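Local coordinates for 3-oxoacyl-[acyl-carrier-protein] synthase 3 (Pseudomonas aeruginosa, PDB 2X3E), which probably catalyses the first condensation of fatty acid synthesis, in which acetyl-CoA and malonyl-ACP give 3-oxobutanoyl-ACP, carbon dioxide and free CoA, at residues 42-48 with 154-159; 51-55 with 80-84; 75-79 with 90-95; 138-142 with 281-285; 190-196 with 209-214. The protein carries 1 engineered substitution. All blocks are in the same frame, centred on the assembly; numbering follows the deposited sequence.

Interaction 1: 42-48 with 154-159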
# COMPACT_ATOMS: atom_id res chain seq x y z
N VAL A 42 18.26 18.29 14.90
CA VAL A 42 18.88 17.07 14.39
C VAL A 42 20.38 17.30 14.26
O VAL A 42 20.81 18.26 13.62
CB VAL A 42 18.31 16.69 13.01
CG1 VAL A 42 19.03 15.47 12.45
CG2 VAL A 42 16.81 16.42 13.12
N ARG A 43 21.17 16.42 14.88
CA ARG A 43 22.62 16.52 14.84
C ARG A 43 23.25 15.52 13.87
O ARG A 43 24.33 15.76 13.34
CB ARG A 43 23.21 16.38 16.24
CG ARG A 43 22.75 17.48 17.19
CD ARG A 43 23.85 17.96 18.14
NE ARG A 43 23.44 19.15 18.89
CZ ARG A 43 24.22 19.85 19.71
NH1 ARG A 43 25.49 19.50 19.91
NH2 ARG A 43 23.73 20.92 20.33
N GLN A 44 22.59 14.38 13.65
CA GLN A 44 23.03 13.48 12.59
C GLN A 44 21.90 12.69 11.95
O GLN A 44 20.80 12.56 12.51
CB GLN A 44 24.15 12.55 13.08
CG GLN A 44 23.84 11.73 14.32
CD GLN A 44 24.76 10.52 14.48
OE1 GLN A 44 25.99 10.64 14.47
NE2 GLN A 44 24.16 9.34 14.63
N ARG A 45 22.17 12.19 10.76
CA ARG A 45 21.21 11.41 10.01
C ARG A 45 21.94 10.34 9.20
O ARG A 45 23.04 10.58 8.68
CB ARG A 45 20.28 12.31 9.17
CG ARG A 45 20.90 13.27 8.13
CD ARG A 45 21.79 14.37 8.70
NE ARG A 45 21.13 15.55 9.25
CZ ARG A 45 21.77 16.52 9.91
NH1 ARG A 45 21.10 17.56 10.38
NH2 ARG A 45 23.08 16.46 10.11
N HIS A 46 21.36 9.15 9.17
CA HIS A 46 21.97 8.01 8.49
C HIS A 46 21.54 8.01 7.03
O HIS A 46 20.38 8.28 6.71
CB HIS A 46 21.60 6.70 9.20
CG HIS A 46 22.20 6.58 10.57
ND1 HIS A 46 23.27 5.77 10.84
CD2 HIS A 46 21.88 7.18 11.74
CE1 HIS A 46 23.59 5.87 12.12
NE2 HIS A 46 22.76 6.72 12.68
N ILE A 47 22.50 7.71 6.15
CA ILE A 47 22.31 7.89 4.70
C ILE A 47 22.48 6.54 4.00
O ILE A 47 23.53 5.91 4.08
CB ILE A 47 23.32 8.93 4.14
CG1 ILE A 47 23.14 10.29 4.84
CG2 ILE A 47 23.15 9.10 2.64
CD1 ILE A 47 21.79 10.95 4.61
N ALA A 48 21.43 6.11 3.30
CA ALA A 48 21.39 4.77 2.70
C ALA A 48 22.44 4.56 1.61
O ALA A 48 22.98 3.47 1.47
CB ALA A 48 20.00 4.49 2.15
N ARG A 154 17.48 18.53 3.87
CA ARG A 154 18.67 17.72 4.13
C ARG A 154 19.11 17.77 5.60
O ARG A 154 19.68 16.80 6.11
CB ARG A 154 19.82 18.12 3.20
CG ARG A 154 19.53 17.76 1.75
CD ARG A 154 20.76 17.90 0.90
NE ARG A 154 21.80 16.96 1.31
CZ ARG A 154 23.09 17.07 1.02
NH1 ARG A 154 23.54 18.09 0.30
NH2 ARG A 154 23.94 16.15 1.46
N ALA A 155 18.83 18.88 6.28
CA ALA A 155 19.10 19.00 7.71
C ALA A 155 18.17 18.12 8.55
O ALA A 155 18.54 17.69 9.65
CB ALA A 155 19.00 20.45 8.16
N LEU A 156 16.97 17.84 8.04
CA LEU A 156 15.93 17.17 8.82
C LEU A 156 15.86 15.66 8.58
O LEU A 156 15.76 14.88 9.53
CB LEU A 156 14.56 17.80 8.50
CG LEU A 156 13.31 17.25 9.18
CD1 LEU A 156 13.43 17.36 10.69
CD2 LEU A 156 12.07 18.00 8.68
N PHE A 157 15.91 15.26 7.32
CA PHE A 157 15.56 13.89 6.94
C PHE A 157 16.73 12.90 6.94
O PHE A 157 17.83 13.21 6.50
CB PHE A 157 14.85 13.86 5.57
CG PHE A 157 13.45 14.39 5.62
CD1 PHE A 157 12.42 13.61 6.13
CD2 PHE A 157 13.16 15.68 5.19
CE1 PHE A 157 11.13 14.10 6.20
CE2 PHE A 157 11.87 16.17 5.26
CZ PHE A 157 10.85 15.38 5.76
N GLY A 158 16.44 11.71 7.45
CA GLY A 158 17.39 10.59 7.43
C GLY A 158 16.71 9.33 6.95
O GLY A 158 15.51 9.33 6.69
N ASP A 159 17.49 8.25 6.85
CA ASP A 159 17.03 6.97 6.32
C ASP A 159 17.06 5.89 7.40
O ASP A 159 17.83 5.97 8.37
CB ASP A 159 17.93 6.51 5.17
CG ASP A 159 17.99 7.51 4.03
OD1 ASP A 159 17.05 8.32 3.88
OD2 ASP A 159 18.98 7.47 3.26
O HOH W 1 18.86 8.21 10.07
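Arg45 of strand 44-46 passes Gly158, just beyond helix 151-156, with CA atoms 4.7 Å apart, and one residue further Asp159 N gives a backbone hydrogen bond to His46 O. Gly158 has no side chain, and Arg45 CB lies 3.8 Å from its CA. The CG of Arg45 sits between its backbone N and carbonyl carbon (chi1 57°). The chain then bends twice and brings the guanidinium back over the helix end. There NH1 makes a nearly straight bond of 2.7 Å to Ala155 O, which lies in the guanidinium plane at its edge. NE adds a weak bond to the same oxygen. NH2 turns to Leu20 O and Asn22 OD1. Val42 also packs on this carbonyl, its CB 3.5 Å from Ala155 O. Its CG2 meets Leu156 CD1 at 4.3 Å. At the far end Asp159 OD2 uses its anti lone pair to take Ala48 N at 2.8 Å, and it also bonds Ser143 OG. A water links His46 N to Asp159 O. Phe157 leaves the backbone away from the strand, and its side chain comes within about 3 Å (nearest atoms) of that of Asn280, a predicted active-site residue. The contact thus ties strand 44-46 to the turn that carries Phe157. A carbonyl at a helix C-terminus is partly negative, which probably helps to offset the buried positive charge of Arg45.

Interaction 2: 51-55 with 80-84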
# COMPACT_ATOMS: atom_id res chain seq x y z
N LEU A 51 22.33 1.53 -0.76
CA LEU A 51 21.27 0.67 -0.23
C LEU A 51 19.90 1.29 -0.49
O LEU A 51 19.75 2.51 -0.43
CB LEU A 51 21.46 0.43 1.27
CG LEU A 51 22.76 -0.26 1.69
CD1 LEU A 51 22.76 -0.50 3.18
CD2 LEU A 51 22.95 -1.58 0.96
N GLY A 52 18.92 0.45 -0.79
CA GLY A 52 17.53 0.88 -0.96
C GLY A 52 16.70 0.56 0.26
O GLY A 52 17.19 -0.05 1.22
N SER A 53 15.43 0.96 0.22
CA SER A 53 14.49 0.63 1.30
C SER A 53 14.41 -0.89 1.53
O SER A 53 14.34 -1.33 2.68
CB SER A 53 13.11 1.20 1.00
OG SER A 53 13.13 2.62 1.09
N GLY A 54 14.42 -1.66 0.45
CA GLY A 54 14.35 -3.12 0.56
C GLY A 54 15.49 -3.70 1.39
O GLY A 54 15.27 -4.53 2.26
N ASP A 55 16.71 -3.23 1.11
CA ASP A 55 17.90 -3.64 1.86
C ASP A 55 17.76 -3.34 3.36
O ASP A 55 18.08 -4.18 4.19
CB ASP A 55 19.15 -2.95 1.32
CG ASP A 55 19.47 -3.32 -0.13
OD1 ASP A 55 19.47 -4.53 -0.47
OD2 ASP A 55 19.75 -2.39 -0.92
N THR A 80 5.96 2.27 3.23
CA THR A 80 7.02 3.05 2.57
C THR A 80 6.49 3.97 1.48
O THR A 80 5.45 3.68 0.86
CB THR A 80 8.13 2.13 1.95
OG1 THR A 80 9.25 2.93 1.55
CG2 THR A 80 7.62 1.36 0.73
N SER A 81 7.19 5.08 1.26
CA SER A 81 6.97 5.97 0.12
C SER A 81 8.19 5.98 -0.82
O SER A 81 8.27 6.79 -1.74
CB SER A 81 6.70 7.40 0.61
OG SER A 81 5.66 7.42 1.57
N THR A 82 9.15 5.09 -0.56
CA THR A 82 10.41 5.07 -1.28
C THR A 82 10.77 3.63 -1.60
O THR A 82 11.85 3.13 -1.24
CB THR A 82 11.52 5.74 -0.46
OG1 THR A 82 11.54 5.19 0.86
CG2 THR A 82 11.29 7.24 -0.37
N GLY A 83 9.83 2.94 -2.25
CA GLY A 83 10.04 1.56 -2.67
C GLY A 83 11.17 1.46 -3.68
O GLY A 83 11.51 2.45 -4.33
N ASP A 84 11.75 0.27 -3.79
CA ASP A 84 12.87 0.03 -4.70
C ASP A 84 12.46 0.22 -6.16
O ASP A 84 13.29 0.62 -6.98
CB ASP A 84 13.43 -1.39 -4.54
CG ASP A 84 14.04 -1.65 -3.16
OD1 ASP A 84 14.25 -0.70 -2.37
OD2 ASP A 84 14.32 -2.83 -2.87
O HOH W 2 14.36 2.12 -2.14
O HOH W 3 16.78 -2.36 -1.59
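Asp84 OD1 receives the Gly54 N-H at 3.0 Å, in a nearly straight bond that brings a loop carboxylate to the N-terminus of helix 53-68. Gly52 is the N-cap residue of this helix. The Asp84 oxygen is met on its syn side, with the donor somewhat out of the carboxylate plane. Beside it Ser53 OG donates to Thr82 O at 2.7 Å. The hydroxyl comes from above the carbonyl plane, 36° out of it. Water 2 fills in between these two bonds: it accepts from Ser53 N and donates to both Thr82 O and Asp84 OD1. A second shell positions these groups. The Gly52 N-H is held by Asp55 OD2 from within the first turn. Thr80 OG1 accepts from Thr82 N at 3.0 Å, an ST turn that shapes the loop, and it also bonds Val139 O. Thr82 OG1 bonds Asp140 OD1, and Asp84 N bonds Thr90 OG1. Ser81 points away from the helix and packs on Cys87 of the second subunit. The partial positive charge of the helix start probably favours the ionised form of Asp84. Its other oxygen, OD2, accepts a hydrogen bond from water 3 at 2.8 Å, and the same water accepts the Asp55 N-H.

Interaction 3: 75-79 with 90-95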
# COMPACT_ATOMS: atom_id res chain seq x y z
N ALA A 75 2.68 -13.10 6.70
CA ALA A 75 2.54 -11.86 5.95
C ALA A 75 3.73 -10.93 6.19
O ALA A 75 4.27 -10.87 7.30
CB ALA A 75 1.23 -11.16 6.35
N VAL A 76 4.12 -10.22 5.13
CA VAL A 76 5.16 -9.20 5.21
C VAL A 76 4.67 -7.93 4.53
O VAL A 76 4.46 -7.91 3.32
CB VAL A 76 6.48 -9.66 4.53
CG1 VAL A 76 7.52 -8.56 4.63
CG2 VAL A 76 6.99 -10.96 5.16
N VAL A 77 4.50 -6.86 5.31
CA VAL A 77 4.00 -5.59 4.79
C VAL A 77 5.02 -4.49 5.04
O VAL A 77 5.55 -4.38 6.14
CB VAL A 77 2.64 -5.24 5.41
CG1 VAL A 77 2.20 -3.82 5.03
CG2 VAL A 77 1.59 -6.27 4.98
N LEU A 78 5.35 -3.73 3.99
CA LEU A 78 6.21 -2.56 4.12
C LEU A 78 5.37 -1.30 4.01
O LEU A 78 4.64 -1.11 3.02
CB LEU A 78 7.30 -2.51 3.05
CG LEU A 78 8.28 -3.67 2.81
CD1 LEU A 78 9.60 -3.12 2.25
CD2 LEU A 78 8.52 -4.56 4.03
N ALA A 79 5.47 -0.46 5.03
CA ALA A 79 4.95 0.91 4.98
C ALA A 79 6.08 1.79 4.47
O ALA A 79 7.07 2.00 5.19
CB ALA A 79 4.50 1.35 6.36
N THR A 90 7.98 -3.56 -2.98
CA THR A 90 9.25 -4.03 -2.42
C THR A 90 9.06 -5.22 -1.48
O THR A 90 9.95 -6.05 -1.34
CB THR A 90 9.95 -2.86 -1.69
OG1 THR A 90 10.20 -1.81 -2.63
CG2 THR A 90 11.29 -3.30 -1.07
N ALA A 91 7.88 -5.30 -0.86
CA ALA A 91 7.59 -6.31 0.16
C ALA A 91 7.80 -7.76 -0.31
O ALA A 91 8.39 -8.55 0.42
CB ALA A 91 6.18 -6.12 0.71
N PRO A 92 7.33 -8.10 -1.52
CA PRO A 92 7.57 -9.49 -1.94
C PRO A 92 9.06 -9.87 -1.95
O PRO A 92 9.42 -10.94 -1.45
CB PRO A 92 6.96 -9.56 -3.33
CG PRO A 92 5.89 -8.51 -3.31
CD PRO A 92 6.44 -7.40 -2.46
N ARG A 93 9.91 -8.99 -2.51
CA ARG A 93 11.35 -9.26 -2.55
C ARG A 93 11.92 -9.40 -1.14
O ARG A 93 12.70 -10.31 -0.87
CB ARG A 93 12.11 -8.16 -3.31
CG ARG A 93 13.60 -8.48 -3.51
CD ARG A 93 14.35 -7.40 -4.28
NE ARG A 93 15.75 -7.78 -4.49
CZ ARG A 93 16.62 -7.08 -5.22
NH1 ARG A 93 16.24 -5.96 -5.82
NH2 ARG A 93 17.86 -7.51 -5.35
N VAL A 94 11.51 -8.52 -0.24
CA VAL A 94 11.97 -8.58 1.14
C VAL A 94 11.53 -9.90 1.80
O VAL A 94 12.35 -10.58 2.42
CB VAL A 94 11.47 -7.36 1.95
CG1 VAL A 94 11.80 -7.53 3.43
CG2 VAL A 94 12.09 -6.07 1.39
N ALA A 95 10.26 -10.26 1.64
CA ALA A 95 9.75 -11.52 2.19
C ALA A 95 10.60 -12.70 1.68
O ALA A 95 11.06 -13.53 2.47
CB ALA A 95 8.28 -11.72 1.82
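Leu78 reaches from strand 75-79 into the first turn of helix 91-97 and touches it with two different atoms. Its CG is beside the backbone N (chi1 -55°), which lays this branch point against Ala91, 3.8 Å from CA. From there CD1 touches two methyl groups of segment 90-95. It meets Thr90 CG2 at 3.7 Å, the two side chains crossing at about a right angle. It meets Val94 CG2 at 4.0 Å at a slant. With CG2 anti to the backbone N, Thr90 offers its methyl to the leucine, and OG1 bonds Asp84 N. Two residues back on the strand, Val76 turns CG2 to the helix and sets it 3.7 Å from Ala95 CB. The strand and helix are the first two elements of a beta-alpha-beta crossover that continues into strand 104-109, a parallel neighbour in the same sheet. The helix runs back at 131° to the strand direction, which is why Leu78 pairs with the start of the helix and Val76 with a later turn. The segment axes approach to 7.9 Å. Small residues allow this: Ala91 CB rests 3.6 Å from Val76 O, close to the strand backbone itself. Val77 points to the opposite face of the sheet. The carboxylate of Asp107 takes Thr90 N and Ala91 N at the helix start. Pro92 packs on Gly313 of the second subunit.

Interaction 4: 138-142 with 281-285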
# COMPACT_ATOMS: atom_id res chain seq x y z
N GLY A 138 8.27 -0.43 8.86
CA GLY A 138 8.30 0.98 8.49
C GLY A 138 9.68 1.31 7.97
O GLY A 138 10.65 1.19 8.70
N VAL A 139 9.77 1.68 6.70
CA VAL A 139 11.06 1.95 6.06
C VAL A 139 10.94 3.09 5.06
O VAL A 139 9.99 3.13 4.28
CB VAL A 139 11.62 0.69 5.34
CG1 VAL A 139 10.60 0.12 4.32
CG2 VAL A 139 12.96 1.00 4.66
N ASP A 140 11.90 3.99 5.09
CA ASP A 140 12.00 5.03 4.08
C ASP A 140 13.45 5.46 3.88
O ASP A 140 14.24 5.47 4.83
CB ASP A 140 11.10 6.23 4.45
CG ASP A 140 9.71 6.14 3.83
OD1 ASP A 140 9.61 5.93 2.60
OD2 ASP A 140 8.70 6.31 4.55
N THR A 141 13.78 5.78 2.64
CA THR A 141 15.09 6.29 2.26
C THR A 141 14.92 7.65 1.57
O THR A 141 15.33 7.85 0.41
CB THR A 141 15.83 5.31 1.33
OG1 THR A 141 14.95 4.91 0.27
CG2 THR A 141 16.29 4.08 2.11
N PHE A 142 14.32 8.58 2.31
CA PHE A 142 14.05 9.92 1.79
C PHE A 142 15.28 10.67 1.28
O PHE A 142 15.14 11.52 0.41
CB PHE A 142 13.33 10.78 2.83
CG PHE A 142 11.84 10.85 2.64
CD1 PHE A 142 11.10 9.69 2.46
CD2 PHE A 142 11.18 12.07 2.64
CE1 PHE A 142 9.73 9.75 2.28
CE2 PHE A 142 9.81 12.14 2.46
CZ PHE A 142 9.08 10.97 2.28
N THR A 281 12.93 9.99 9.79
CA THR A 281 13.02 8.83 8.90
C THR A 281 11.64 8.39 8.37
O THR A 281 11.49 7.27 7.87
CB THR A 281 13.71 7.65 9.61
OG1 THR A 281 12.97 7.29 10.78
CG2 THR A 281 15.14 8.02 10.00
N VAL A 282 10.65 9.28 8.46
CA VAL A 282 9.31 9.05 7.86
C VAL A 282 8.68 7.76 8.39
O VAL A 282 8.51 7.64 9.60
CB VAL A 282 9.37 9.14 6.30
CG1 VAL A 282 7.97 9.21 5.71
CG2 VAL A 282 10.16 10.36 5.87
N ALA A 283 8.35 6.78 7.55
CA ALA A 283 7.63 5.59 8.04
C ALA A 283 8.41 4.80 9.10
O ALA A 283 7.82 4.14 9.95
CB ALA A 283 7.19 4.68 6.86
N ALA A 284 9.74 4.90 9.07
CA ALA A 284 10.60 4.23 10.06
C ALA A 284 10.66 4.90 11.44
O ALA A 284 11.18 4.31 12.39
CB ALA A 284 12.02 4.10 9.50
N SER A 285 10.13 6.12 11.56
CA SER A 285 10.43 6.96 12.73
C SER A 285 9.93 6.38 14.05
O SER A 285 10.67 6.36 15.05
CB SER A 285 9.89 8.39 12.54
OG SER A 285 8.48 8.43 12.56
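The backbones come closest at Gly138 and Ala284, with CA atoms 4.3 Å apart. Ala284 CB presses on Gly138 O at 3.3 Å, and Gly138 CA touches Ala283 O. Such closeness needs a residue without a side chain on the strand. Next along, Asp140 OD2 takes the Ala283 N-H at 3.1 Å on its anti lone pair. The other oxygen, OD1, is gripped from the far side by Thr82 OG1, Ser81 N and Thr80 OG1. The carboxylate is therefore held at both ends although it is buried. Val282 has a positive phi (57°), unusual for a valine. Its CG2 stands over the centre of the Phe142 ring in a CH-pi contact, 3.5 Å from the centroid. The contact is looser elsewhere. Thr281 approaches chiefly through its carbonyl, with O 3.6 Å from Asp140 CB, and the side chains of Val139 and Thr141 turn away to pack near helix 53-68. Even this part is buried, and Phe142 also packs on Cys87 of the second subunit. Val282 N bonds Asn280 OD1 and Ser285 OG bonds His250 ND1, both predicted catalytic residues, and the engineered Ala112 lies nearby. Here a strand of the first half meets a loop of the second at the active site of a thiolase fold.

Interaction 5: 190-196 with 209-214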
# COMPACT_ATOMS: atom_id res chain seq x y z
N ASP A 190 -1.19 18.97 -1.22
CA ASP A 190 -0.04 19.63 -1.84
C ASP A 190 1.01 20.13 -0.84
O ASP A 190 2.07 20.61 -1.25
CB ASP A 190 -0.51 20.80 -2.70
CG ASP A 190 -1.30 21.83 -1.90
OD1 ASP A 190 -2.38 21.47 -1.38
OD2 ASP A 190 -0.84 22.99 -1.81
N LEU A 191 0.74 20.04 0.46
CA LEU A 191 1.66 20.61 1.47
C LEU A 191 3.02 19.90 1.58
O LEU A 191 4.05 20.56 1.77
CB LEU A 191 1.02 20.63 2.87
CG LEU A 191 0.03 21.75 3.22
CD1 LEU A 191 -0.26 21.69 4.71
CD2 LEU A 191 0.56 23.14 2.84
N LEU A 192 3.01 18.58 1.50
CA LEU A 192 4.21 17.74 1.54
C LEU A 192 4.14 16.83 0.33
O LEU A 192 3.18 16.07 0.19
CB LEU A 192 4.23 16.86 2.79
CG LEU A 192 4.18 17.51 4.18
CD1 LEU A 192 3.30 16.70 5.13
CD2 LEU A 192 5.57 17.68 4.76
N MET A 193 5.14 16.89 -0.55
CA MET A 193 5.09 16.12 -1.78
C MET A 193 6.43 15.76 -2.40
O MET A 193 7.35 16.57 -2.44
CB MET A 193 4.26 16.87 -2.83
CG MET A 193 3.71 15.97 -3.93
SD MET A 193 2.78 16.91 -5.11
CE MET A 193 4.10 17.77 -5.93
N THR A 194 6.50 14.53 -2.90
CA THR A 194 7.54 14.10 -3.84
C THR A 194 6.81 13.74 -5.13
O THR A 194 6.10 12.74 -5.17
CB THR A 194 8.31 12.88 -3.33
OG1 THR A 194 8.87 13.18 -2.05
CG2 THR A 194 9.44 12.51 -4.30
N PRO A 195 6.96 14.57 -6.17
CA PRO A 195 6.22 14.27 -7.41
C PRO A 195 6.63 12.96 -8.06
O PRO A 195 7.73 12.46 -7.82
CB PRO A 195 6.56 15.45 -8.32
CG PRO A 195 7.10 16.52 -7.43
CD PRO A 195 7.67 15.86 -6.23
N ALA A 196 5.73 12.41 -8.88
CA ALA A 196 6.06 11.26 -9.72
C ALA A 196 6.96 11.72 -10.86
O ALA A 196 6.92 12.89 -11.25
CB ALA A 196 4.80 10.62 -10.27
N ASN A 209 12.69 14.82 -9.56
CA ASN A 209 11.48 14.86 -8.73
C ASN A 209 11.85 14.82 -7.24
O ASN A 209 11.97 13.75 -6.64
CB ASN A 209 10.51 13.73 -9.12
CG ASN A 209 11.11 12.33 -8.97
OD1 ASN A 209 12.23 12.07 -9.41
ND2 ASN A 209 10.34 11.42 -8.37
N TYR A 210 12.04 16.01 -6.67
CA TYR A 210 12.52 16.14 -5.30
C TYR A 210 11.39 16.37 -4.31
O TYR A 210 10.37 16.97 -4.64
CB TYR A 210 13.51 17.30 -5.18
CG TYR A 210 14.77 17.18 -6.02
CD1 TYR A 210 15.23 18.26 -6.76
CD2 TYR A 210 15.50 16.00 -6.06
CE1 TYR A 210 16.39 18.17 -7.53
CE2 TYR A 210 16.67 15.89 -6.82
CZ TYR A 210 17.10 16.99 -7.56
OH TYR A 210 18.25 16.90 -8.32
N PHE A 211 11.60 15.91 -3.08
CA PHE A 211 10.65 16.15 -2.00
C PHE A 211 10.62 17.65 -1.68
O PHE A 211 11.67 18.29 -1.59
CB PHE A 211 11.03 15.37 -0.75
CG PHE A 211 10.16 15.68 0.44
CD1 PHE A 211 10.62 16.50 1.46
CD2 PHE A 211 8.88 15.16 0.53
CE1 PHE A 211 9.82 16.79 2.55
CE2 PHE A 211 8.07 15.44 1.62
CZ PHE A 211 8.54 16.26 2.63
N ARG A 212 9.41 18.18 -1.53
CA ARG A 212 9.23 19.55 -1.06
C ARG A 212 8.21 19.60 0.07
O ARG A 212 7.28 18.78 0.12
CB ARG A 212 8.81 20.49 -2.20
CG ARG A 212 7.46 20.20 -2.84
CD ARG A 212 6.99 21.41 -3.64
NE ARG A 212 5.94 21.09 -4.61
CZ ARG A 212 4.65 20.91 -4.31
NH1 ARG A 212 4.21 21.00 -3.06
NH2 ARG A 212 3.79 20.62 -5.29
N MET A 213 8.40 20.54 0.98
CA MET A 213 7.46 20.76 2.06
C MET A 213 7.33 22.23 2.41
O MET A 213 8.31 22.98 2.37
CB MET A 213 7.86 19.97 3.31
CG MET A 213 9.17 20.39 3.95
SD MET A 213 9.62 19.34 5.35
CE MET A 213 8.12 19.39 6.32
N ASP A 214 6.10 22.62 2.76
CA ASP A 214 5.80 23.94 3.31
C ASP A 214 6.02 23.85 4.82
O ASP A 214 5.09 23.56 5.57
CB ASP A 214 4.35 24.31 2.96
CG ASP A 214 4.02 25.75 3.30
OD1 ASP A 214 4.56 26.30 4.28
OD2 ASP A 214 3.18 26.33 2.58
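Met193 O receives the Arg212 N-H at 2.8 Å, and Phe211 CA leans on the same oxygen at 3.4 Å. Met193 N returns a bond to Arg212 O, making a hydrogen-bonded antiparallel pair. Leu192 and Met213 form the next, non-hydrogen-bonded pair. Their side chains lie side by side, and Leu192 CD2 packs tightly on Met213 CE at 3.4 Å. Met193 and Arg212 share the other face and also run alongside each other. Arg212 is extended from CG to NE, which carries NH1 back across to Asp190 O at 2.8 Å. That bond lies in the planes of both the carbonyl and the guanidinium. At the other end Asn209 ND2 donates to Pro195 O at 2.9 Å. Thr194 OG1 sits at the edge of the Phe211 ring, 3.3 Å from CD2. Phe211 CZ meets Leu192 CD2, and the ring goes on to touch Phe142 and Phe157. Asp214 N bonds Leu191 O, while its OD1 caps Ala217 N at the start of helix 215-237. Thr194 and Pro195 also pair with a strand of the second subunit, so the sheet runs on across the dimer interface. Two side-chain bonds to carbonyls, from Arg212 and Asn209, thus extend the grip of the short two-stranded antiparallel ladder beyond its backbone bonds, while its apolar face turns toward the predicted active site.

Interactions 2, 3 and 4 lie close together, with centres 9 to 14 Å apart. Strands 75-79 and 133-140 are neighbours in the five-stranded sheet and join interactions 3 and 4. Asp140 connects interaction 4 to the loop of interaction 2, and Thr90 connects interaction 3 to that same loop. Interaction 1 comes earliest in the chain, and its second segment takes in the end of helix 151-156, the next helix after strand 133-140. Interaction 4 spans from that strand to residues 281-285, with interaction 5 between its two ends. Phe157, Phe142 and Phe211 meet where interactions 1, 4 and 5 touch, beside the predicted active site. Interactions 2 to 5 also reach the second subunit, so active-site packing and dimer contacts lie close together.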